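Local coordinates for protein putative transcriptional regulator (Clostridium difficile, PDB 3QI7) that is of unknown function but has a periplasmic-binding-protein-like fold and probably binds a small ligand, at residues Q20-S23 and Q28-M31; L22-V27 and P65-S70; E238-K243 and L247-A252. All blocks are in the same frame, centred on the assembly; numbering follows the deposited sequence.

Contact 1: residues Q20-S23 and Q28-M31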
loop_
_atom_site.group_PDB
_atom_site.type_symbol
_atom_site.label_atom_id
_atom_site.label_comp_id
_atom_site.label_asym_id
_atom_site.label_seq_id
_atom_site.Cartn_x
_atom_site.Cartn_y
_atom_site.Cartn_z
ATOM N N GLN A 20 -3.608 6.892 11.473
ATOM C CA GLN A 20 -5.017 6.987 11.845
ATOM C C GLN A 20 -5.362 5.908 12.890
ATOM O O GLN A 20 -4.588 4.947 13.092
ATOM C CB GLN A 20 -5.916 6.892 10.607
ATOM C CG GLN A 20 -5.756 8.090 9.621
ATOM C CD GLN A 20 -6.598 7.948 8.340
ATOM O OE1 GLN A 20 -6.123 8.221 7.226
ATOM N NE2 GLN A 20 -7.846 7.508 8.499
ATOM N N PRO A 21 -6.500 6.079 13.586
ATOM C CA PRO A 21 -6.850 5.118 14.624
ATOM C C PRO A 21 -7.260 3.768 14.069
ATOM O O PRO A 21 -7.569 3.634 12.862
ATOM C CB PRO A 21 -8.021 5.776 15.384
ATOM C CG PRO A 21 -8.367 6.999 14.676
ATOM C CD PRO A 21 -7.354 7.283 13.613
ATOM N N LEU A 22 -7.232 2.780 14.960
ATOM C CA LEU A 22 -7.516 1.391 14.614
ATOM C C LEU A 22 -8.839 1.296 13.862
ATOM O O LEU A 22 -8.942 0.575 12.881
ATOM C CB LEU A 22 -7.555 0.549 15.884
ATOM C CG LEU A 22 -7.862 -0.951 15.807
ATOM C CD1 LEU A 22 -6.806 -1.708 15.008
ATOM C CD2 LEU A 22 -7.976 -1.492 17.250
ATOM N N SER A 23 -9.832 2.065 14.304
ATOM C CA SER A 23 -11.176 2.061 13.699
ATOM C C SER A 23 -11.205 2.482 12.225
ATOM O O SER A 23 -12.166 2.173 11.525
ATOM C CB SER A 23 -12.120 2.970 14.497
ATOM O OG SER A 23 -11.678 4.339 14.487
ATOM N N GLN A 28 -2.427 -0.356 9.031
ATOM C CA GLN A 28 -1.366 0.558 9.420
ATOM C C GLN A 28 -1.173 0.564 10.940
ATOM O O GLN A 28 -0.027 0.532 11.443
ATOM C CB GLN A 28 -1.672 1.989 8.933
ATOM C CG GLN A 28 -1.689 2.145 7.421
ATOM C CD GLN A 28 -3.095 2.043 6.815
ATOM O OE1 GLN A 28 -3.924 1.106 7.104
ATOM N NE2 GLN A 28 -3.394 3.013 5.991
ATOM N N TYR A 29 -2.296 0.598 11.668
ATOM C CA TYR A 29 -2.262 0.711 13.133
ATOM C C TYR A 29 -1.593 -0.518 13.755
ATOM O O TYR A 29 -0.641 -0.412 14.582
ATOM C CB TYR A 29 -3.671 0.908 13.677
ATOM C CG TYR A 29 -3.713 1.184 15.163
ATOM C CD1 TYR A 29 -3.547 0.153 16.098
ATOM C CD2 TYR A 29 -3.915 2.472 15.636
ATOM C CE1 TYR A 29 -3.556 0.405 17.444
ATOM C CE2 TYR A 29 -3.958 2.721 16.988
ATOM C CZ TYR A 29 -3.781 1.682 17.889
ATOM O OH TYR A 29 -3.818 1.955 19.246
ATOM N N ASN A 30 -2.074 -1.686 13.340
ATOM C CA ASN A 30 -1.552 -2.933 13.863
ATOM C C ASN A 30 -0.125 -3.261 13.413
ATOM O O ASN A 30 0.604 -3.878 14.191
ATOM C CB ASN A 30 -2.510 -4.089 13.589
ATOM C CG ASN A 30 -3.749 -4.063 14.486
ATOM O OD1 ASN A 30 -3.800 -3.351 15.485
ATOM N ND2 ASN A 30 -4.747 -4.882 14.147
HETATM N N MSE A 31 0.290 -2.857 12.204
HETATM C CA MSE A 31 1.685 -3.058 11.796
HETATM C C MSE A 31 2.635 -2.261 12.702
HETATM O O MSE A 31 3.640 -2.806 13.175
HETATM C CB MSE A 31 1.911 -2.704 10.320
HETATM C CG MSE A 31 3.396 -2.652 9.876
HETATM SE SE MSE A 31 4.399 -4.291 10.256
HETATM C CE MSE A 31 3.156 -5.551 9.413
#
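Leu22 lies over the ring of Tyr29 in a CH-pi contact: its CB stands 4.0 Å from the centroid of the Tyr29 ring and only 11° off the ring normal, which places it over the centre of the face. The Tyr29 ring is swung back to the loop because CG is anti to the backbone N (chi1 -174°). At its edge, in the ring plane, Gln20 O comes to 3.6 Å from Tyr29 CD2. Leu22 N instead lies on the same face as Leu22 CB, above Tyr29 CD2 at 3.4 Å, so that backbone and aliphatic side chain share that face. Leu22, also with CG anti to N (chi1 179°), runs on past the ring; its CD1 touches Tyr29 CD1 at 3.9 Å and then reaches the amide of Asn30, ending 3.5 Å from Asn30 OD1. That last approach is van der Waals contact with a polar atom. The side chain of Gln20 turns elsewhere, its OE1 bonded to Thr95 and Gln97. The whole is a surface turn joining strand 13-19 to helix 26-42, with Tyr29 also packed on Val63 and His61 of the adjacent parallel strand 57-63.

Contact 2: residues L22-V27 and P65-S70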
loop_
_atom_site.group_PDB
_atom_site.type_symbol
_atom_site.label_atom_id
_atom_site.label_comp_id
_atom_site.label_asym_id
_atom_site.label_seq_id
_atom_site.Cartn_x
_atom_site.Cartn_y
_atom_site.Cartn_z
ATOM N N LEU A 22 -7.232 2.780 14.960
ATOM C CA LEU A 22 -7.516 1.391 14.614
ATOM C C LEU A 22 -8.839 1.296 13.862
ATOM O O LEU A 22 -8.942 0.575 12.881
ATOM C CB LEU A 22 -7.555 0.549 15.884
ATOM C CG LEU A 22 -7.862 -0.951 15.807
ATOM C CD1 LEU A 22 -6.806 -1.708 15.008
ATOM C CD2 LEU A 22 -7.976 -1.492 17.250
ATOM N N SER A 23 -9.832 2.065 14.304
ATOM C CA SER A 23 -11.176 2.061 13.699
ATOM C C SER A 23 -11.205 2.482 12.225
ATOM O O SER A 23 -12.166 2.173 11.525
ATOM C CB SER A 23 -12.120 2.970 14.497
ATOM O OG SER A 23 -11.678 4.339 14.487
ATOM N N GLU A 24 -10.179 3.205 11.779
ATOM C CA GLU A 24 -10.118 3.773 10.435
ATOM C C GLU A 24 -9.098 3.047 9.531
ATOM O O GLU A 24 -9.424 2.705 8.396
ATOM C CB GLU A 24 -9.781 5.264 10.520
ATOM C CG GLU A 24 -10.811 6.116 11.254
ATOM C CD GLU A 24 -10.517 7.601 11.180
ATOM O OE1 GLU A 24 -9.375 7.971 10.842
ATOM O OE2 GLU A 24 -11.439 8.415 11.477
ATOM N N ASN A 25 -7.874 2.814 10.040
ATOM C CA ASN A 25 -6.780 2.167 9.283
ATOM C C ASN A 25 -6.177 1.006 10.086
ATOM O O ASN A 25 -5.132 1.141 10.696
ATOM C CB ASN A 25 -5.678 3.185 8.931
ATOM C CG ASN A 25 -6.105 4.188 7.861
ATOM O OD1 ASN A 25 -7.170 4.054 7.236
ATOM N ND2 ASN A 25 -5.298 5.226 7.674
ATOM N N LYS A 26 -6.862 -0.134 10.095
ATOM C CA LYS A 26 -6.487 -1.243 10.956
ATOM C C LYS A 26 -5.115 -1.797 10.621
ATOM O O LYS A 26 -4.297 -2.093 11.512
ATOM C CB LYS A 26 -7.539 -2.353 10.862
ATOM C CG LYS A 26 -7.236 -3.554 11.709
ATOM C CD LYS A 26 -8.428 -4.538 11.677
ATOM C CE LYS A 26 -8.209 -5.696 12.643
ATOM N NZ LYS A 26 -9.321 -6.738 12.604
ATOM N N VAL A 27 -4.838 -1.927 9.325
ATOM C CA VAL A 27 -3.574 -2.519 8.889
ATOM C C VAL A 27 -2.370 -1.654 9.315
ATOM O O VAL A 27 -1.409 -2.162 9.886
ATOM C CB VAL A 27 -3.564 -2.810 7.338
ATOM C CG1 VAL A 27 -2.124 -3.085 6.843
ATOM C CG2 VAL A 27 -4.463 -4.028 7.027
ATOM N N PRO A 65 -6.604 12.091 15.630
ATOM C CA PRO A 65 -8.027 12.112 15.933
ATOM C C PRO A 65 -8.814 11.458 14.807
ATOM O O PRO A 65 -8.364 11.462 13.673
ATOM C CB PRO A 65 -8.362 13.616 16.065
ATOM C CG PRO A 65 -7.231 14.353 15.547
ATOM C CD PRO A 65 -6.030 13.441 15.467
ATOM N N GLU A 66 -9.965 10.878 15.115
ATOM C CA GLU A 66 -10.865 10.393 14.074
ATOM C C GLU A 66 -11.226 11.546 13.142
ATOM O O GLU A 66 -11.350 12.686 13.591
ATOM C CB GLU A 66 -12.135 9.800 14.680
ATOM C CG GLU A 66 -11.889 8.478 15.393
ATOM C CD GLU A 66 -13.174 7.787 15.798
ATOM O OE1 GLU A 66 -14.195 8.468 15.981
ATOM O OE2 GLU A 66 -13.157 6.553 15.939
ATOM N N ASN A 67 -11.338 11.252 11.849
ATOM C CA ASN A 67 -11.828 12.226 10.877
ATOM C C ASN A 67 -10.939 13.455 10.931
ATOM O O ASN A 67 -11.429 14.571 11.042
ATOM C CB ASN A 67 -13.281 12.622 11.198
ATOM C CG ASN A 67 -14.225 11.442 11.187
ATOM O OD1 ASN A 67 -14.386 10.768 10.172
ATOM N ND2 ASN A 67 -14.853 11.183 12.317
ATOM N N PHE A 68 -9.629 13.224 10.893
ATOM C CA PHE A 68 -8.645 14.258 11.262
ATOM C C PHE A 68 -8.655 15.509 10.372
ATOM O O PHE A 68 -8.326 16.584 10.850
ATOM C CB PHE A 68 -7.216 13.678 11.396
ATOM C CG PHE A 68 -6.437 13.559 10.084
ATOM C CD1 PHE A 68 -5.808 14.677 9.524
ATOM C CD2 PHE A 68 -6.304 12.333 9.447
ATOM C CE1 PHE A 68 -5.081 14.571 8.338
ATOM C CE2 PHE A 68 -5.582 12.206 8.267
ATOM C CZ PHE A 68 -4.959 13.337 7.705
ATOM N N THR A 69 -9.019 15.358 9.098
ATOM C CA THR A 69 -9.149 16.513 8.182
ATOM C C THR A 69 -10.248 17.492 8.672
ATOM O O THR A 69 -10.152 18.707 8.457
ATOM C CB THR A 69 -9.347 16.067 6.698
ATOM O OG1 THR A 69 -10.583 15.375 6.528
ATOM C CG2 THR A 69 -8.242 15.120 6.263
ATOM N N SER A 70 -11.249 16.970 9.393
ATOM C CA SER A 70 -12.251 17.817 10.059
ATOM C C SER A 70 -11.820 18.300 11.439
ATOM O O SER A 70 -12.546 19.026 12.081
ATOM C CB SER A 70 -13.580 17.079 10.171
ATOM O OG SER A 70 -14.121 16.908 8.878
HETATM O O HOH W 1 -8.149 10.168 11.192
#
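Glu24 reaches across to the backbone of Asn67, joining two neighbouring loops of an alpha/beta domain with the periplasmic-binding-protein-like fold: one follows strand 13-19 and the other follows strand 57-63, its parallel neighbour in the sheet. The Glu24 side chain sets out from a CB that points toward residues 65-70. CG is anti to the carbonyl carbon (chi1 -62°), and the chain stays extended through CD, which comes within 4.0 Å of Glu66 CA. At the tip the two oxygens divide the work. OE2 takes the N-H of Asn67 with its syn lone pair, at 2.9 Å from Asn67 N and with an N-H...O angle of 149°, and the same oxygen lies 3.3 Å from Glu66 CA. OE1 accepts a bond from Gln20 NE2 and another from a water, which also donates to Pro65 O at 2.8 Å. The carboxylate is therefore held through both oxygens, by two protein N-H groups and one water, an arrangement that should fix its rotation and probably suits a charged form. Glu66 is probably charged as well, but Glu66 OE2 stays 5.1 Å from Glu24 OE2, which should keep repulsion modest. Glu66 instead turns its acid group to Ser23 at the protein surface. There the Ser23 hydroxyl donates to Glu66 OE2, with Ser23 OG 3.0 Å from that oxygen, on its anti side and 25° out of the carboxylate plane.

Contact 3: residues E238-K243 and L247-A252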
loop_
_atom_site.group_PDB
_atom_site.type_symbol
_atom_site.label_atom_id
_atom_site.label_comp_id
_atom_site.label_asym_id
_atom_site.label_seq_id
_atom_site.Cartn_x
_atom_site.Cartn_y
_atom_site.Cartn_z
ATOM N N GLU A 238 -14.441 -8.320 -4.103
ATOM C CA GLU A 238 -15.171 -9.456 -3.545
ATOM C C GLU A 238 -16.051 -10.178 -4.585
ATOM O O GLU A 238 -16.012 -11.422 -4.719
ATOM C CB GLU A 238 -16.022 -8.994 -2.342
ATOM C CG GLU A 238 -16.547 -10.204 -1.501
ATOM C CD GLU A 238 -17.376 -9.809 -0.258
ATOM O OE1 GLU A 238 -18.266 -8.921 -0.360
ATOM O OE2 GLU A 238 -17.143 -10.402 0.830
ATOM N N VAL A 239 -16.852 -9.392 -5.302
ATOM C CA VAL A 239 -17.729 -9.906 -6.372
ATOM C C VAL A 239 -16.876 -10.570 -7.464
ATOM O O VAL A 239 -17.184 -11.685 -7.904
ATOM C CB VAL A 239 -18.582 -8.776 -7.007
ATOM C CG1 VAL A 239 -19.283 -9.272 -8.272
ATOM C CG2 VAL A 239 -19.564 -8.175 -5.967
ATOM N N ILE A 240 -15.778 -9.909 -7.856
ATOM C CA ILE A 240 -14.891 -10.399 -8.930
ATOM C C ILE A 240 -14.144 -11.701 -8.597
ATOM O O ILE A 240 -14.042 -12.591 -9.446
ATOM C CB ILE A 240 -13.870 -9.302 -9.345
ATOM C CG1 ILE A 240 -14.607 -8.189 -10.070
ATOM C CG2 ILE A 240 -12.741 -9.847 -10.258
ATOM C CD1 ILE A 240 -13.854 -6.885 -10.143
ATOM N N LEU A 241 -13.580 -11.764 -7.400
ATOM C CA LEU A 241 -12.874 -12.960 -6.940
ATOM C C LEU A 241 -13.846 -14.138 -6.746
ATOM O O LEU A 241 -13.546 -15.262 -7.124
ATOM C CB LEU A 241 -12.129 -12.649 -5.657
ATOM C CG LEU A 241 -10.817 -11.866 -5.826
ATOM C CD1 LEU A 241 -10.272 -11.428 -4.470
ATOM C CD2 LEU A 241 -9.767 -12.665 -6.629
ATOM N N THR A 242 -14.995 -13.871 -6.140
ATOM C CA THR A 242 -16.031 -14.886 -5.988
ATOM C C THR A 242 -16.443 -15.485 -7.331
ATOM O O THR A 242 -16.477 -16.702 -7.480
ATOM C CB THR A 242 -17.245 -14.300 -5.259
ATOM O OG1 THR A 242 -16.812 -13.776 -3.995
ATOM C CG2 THR A 242 -18.350 -15.367 -5.034
ATOM N N LYS A 243 -16.731 -14.645 -8.317
ATOM C CA LYS A 243 -17.113 -15.133 -9.654
ATOM C C LYS A 243 -15.958 -15.870 -10.377
ATOM O O LYS A 243 -16.213 -16.820 -11.146
ATOM C CB LYS A 243 -17.687 -13.986 -10.503
ATOM C CG LYS A 243 -18.355 -14.385 -11.791
ATOM C CD LYS A 243 -19.654 -15.105 -11.534
ATOM C CE LYS A 243 -20.704 -14.776 -12.545
ATOM N NZ LYS A 243 -21.873 -15.672 -12.315
ATOM N N LEU A 247 -16.012 -19.180 -12.869
ATOM C CA LEU A 247 -15.746 -19.075 -14.327
ATOM C C LEU A 247 -14.263 -19.265 -14.705
ATOM O O LEU A 247 -13.929 -19.448 -15.890
ATOM C CB LEU A 247 -16.256 -17.723 -14.861
ATOM C CG LEU A 247 -17.770 -17.464 -14.899
ATOM C CD1 LEU A 247 -18.070 -16.080 -15.517
ATOM C CD2 LEU A 247 -18.519 -18.549 -15.672
ATOM N N LYS A 248 -13.388 -19.163 -13.708
ATOM C CA LYS A 248 -11.995 -19.584 -13.771
ATOM C C LYS A 248 -11.177 -18.685 -14.663
ATOM O O LYS A 248 -10.298 -19.125 -15.396
ATOM C CB LYS A 248 -11.858 -21.048 -14.165
ATOM C CG LYS A 248 -12.676 -21.996 -13.292
ATOM C CD LYS A 248 -11.781 -23.007 -12.618
ATOM C CE LYS A 248 -12.575 -24.190 -12.074
ATOM N NZ LYS A 248 -13.150 -23.859 -10.750
ATOM N N TYR A 249 -11.467 -17.395 -14.551
ATOM C CA TYR A 249 -10.742 -16.390 -15.288
ATOM C C TYR A 249 -9.544 -15.930 -14.472
ATOM O O TYR A 249 -9.189 -16.582 -13.487
ATOM C CB TYR A 249 -11.684 -15.235 -15.719
ATOM C CG TYR A 249 -12.544 -14.588 -14.653
ATOM C CD1 TYR A 249 -12.014 -13.693 -13.739
ATOM C CD2 TYR A 249 -13.912 -14.830 -14.606
ATOM C CE1 TYR A 249 -12.830 -13.037 -12.787
ATOM C CE2 TYR A 249 -14.729 -14.211 -13.651
ATOM C CZ TYR A 249 -14.198 -13.331 -12.750
ATOM O OH TYR A 249 -15.036 -12.736 -11.839
ATOM N N ILE A 250 -8.899 -14.856 -14.902
ATOM C CA ILE A 250 -7.721 -14.336 -14.218
ATOM C C ILE A 250 -8.046 -13.071 -13.413
ATOM O O ILE A 250 -8.788 -12.197 -13.878
ATOM C CB ILE A 250 -6.582 -13.998 -15.225
ATOM C CG1 ILE A 250 -6.150 -15.236 -16.009
ATOM C CG2 ILE A 250 -5.393 -13.409 -14.536
ATOM C CD1 ILE A 250 -5.640 -14.896 -17.439
ATOM N N VAL A 251 -7.506 -12.995 -12.203
ATOM C CA VAL A 251 -7.525 -11.765 -11.401
ATOM C C VAL A 251 -6.092 -11.477 -10.952
ATOM O O VAL A 251 -5.634 -11.883 -9.867
ATOM C CB VAL A 251 -8.503 -11.846 -10.207
ATOM C CG1 VAL A 251 -8.617 -10.482 -9.527
ATOM C CG2 VAL A 251 -9.871 -12.386 -10.696
ATOM N N ALA A 252 -5.384 -10.736 -11.797
ATOM C CA ALA A 252 -3.948 -10.503 -11.570
ATOM C C ALA A 252 -3.737 -9.747 -10.248
ATOM O O ALA A 252 -2.792 -10.040 -9.505
ATOM C CB ALA A 252 -3.353 -9.736 -12.739
#
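Tyr249 projects against helix 234-247 from the chain that leaves this helix at Lys248 (positive phi) and turns back along it, in the part of this periplasmic-binding-protein-like fold built on the three-stranded parallel sheet. The ring is the main bump. Its hollow is formed by Ile240 and Lys243, one turn apart, and it crosses both side chains at about a right angle. With CG between the backbone N and the carbonyl carbon (chi1 52°), the ring is directed at the helix, and its hydroxyl enters deepest: Tyr249 OH lies 3.2 Å from Lys243 CB. On the other flank, Ile240 CG2 is 4.1 Å from Tyr249 CE1.

Val251 supplies a second, forked bump. Its CG2 rests against Ile240 CG2 at 3.9 Å, and its CG1 meets Leu241 CD2 at 3.8 Å, so the two methyls are shared between consecutive helix residues. Leu241 starts out away from the loop, yet its CD2 comes back to close this contact. Leu247, nearer the C-terminal end of the helix, sets its CD1 against the bent aliphatic chain of Lys243, whose ammonium goes on to salt bridges with Glu217 and Glu246. Val229 of strand 228-231 and Ile216 of helix 203-223 also touch the Tyr249 side chain.

Two hydrogen bonds join the segments. Leu247 N donates to Lys243 O in the final helical turn, with an N-H...O angle of 161°. The second is buried: the Tyr249 hydroxyl donates to Ile240 O at 2.6 Å from OH to O, in the carbonyl plane and on a lone pair, with a C=O...O angle of 130°.

From the N terminus, strand 13-19 runs into the loop where contact 1 closes a short local return onto the first turns of helix 26-42. Contact 2 starts from the same loop, sharing Leu22 and Ser23, and closes a longer excursion through that helix and strand 57-63. Since residues 28-31 lie between its two segments, the two closures overlap along the chain. They touch in space, with centres 8 Å apart, Pro21 packing on Glu66. Contact 3 comes later in series, where the chain leaving helix 234-247 turns back along that helix, next to strand 228-231 of the three-stranded sheet. Its nearest atoms are about 17 Å from contact 1 and about 15 Å from contact 2.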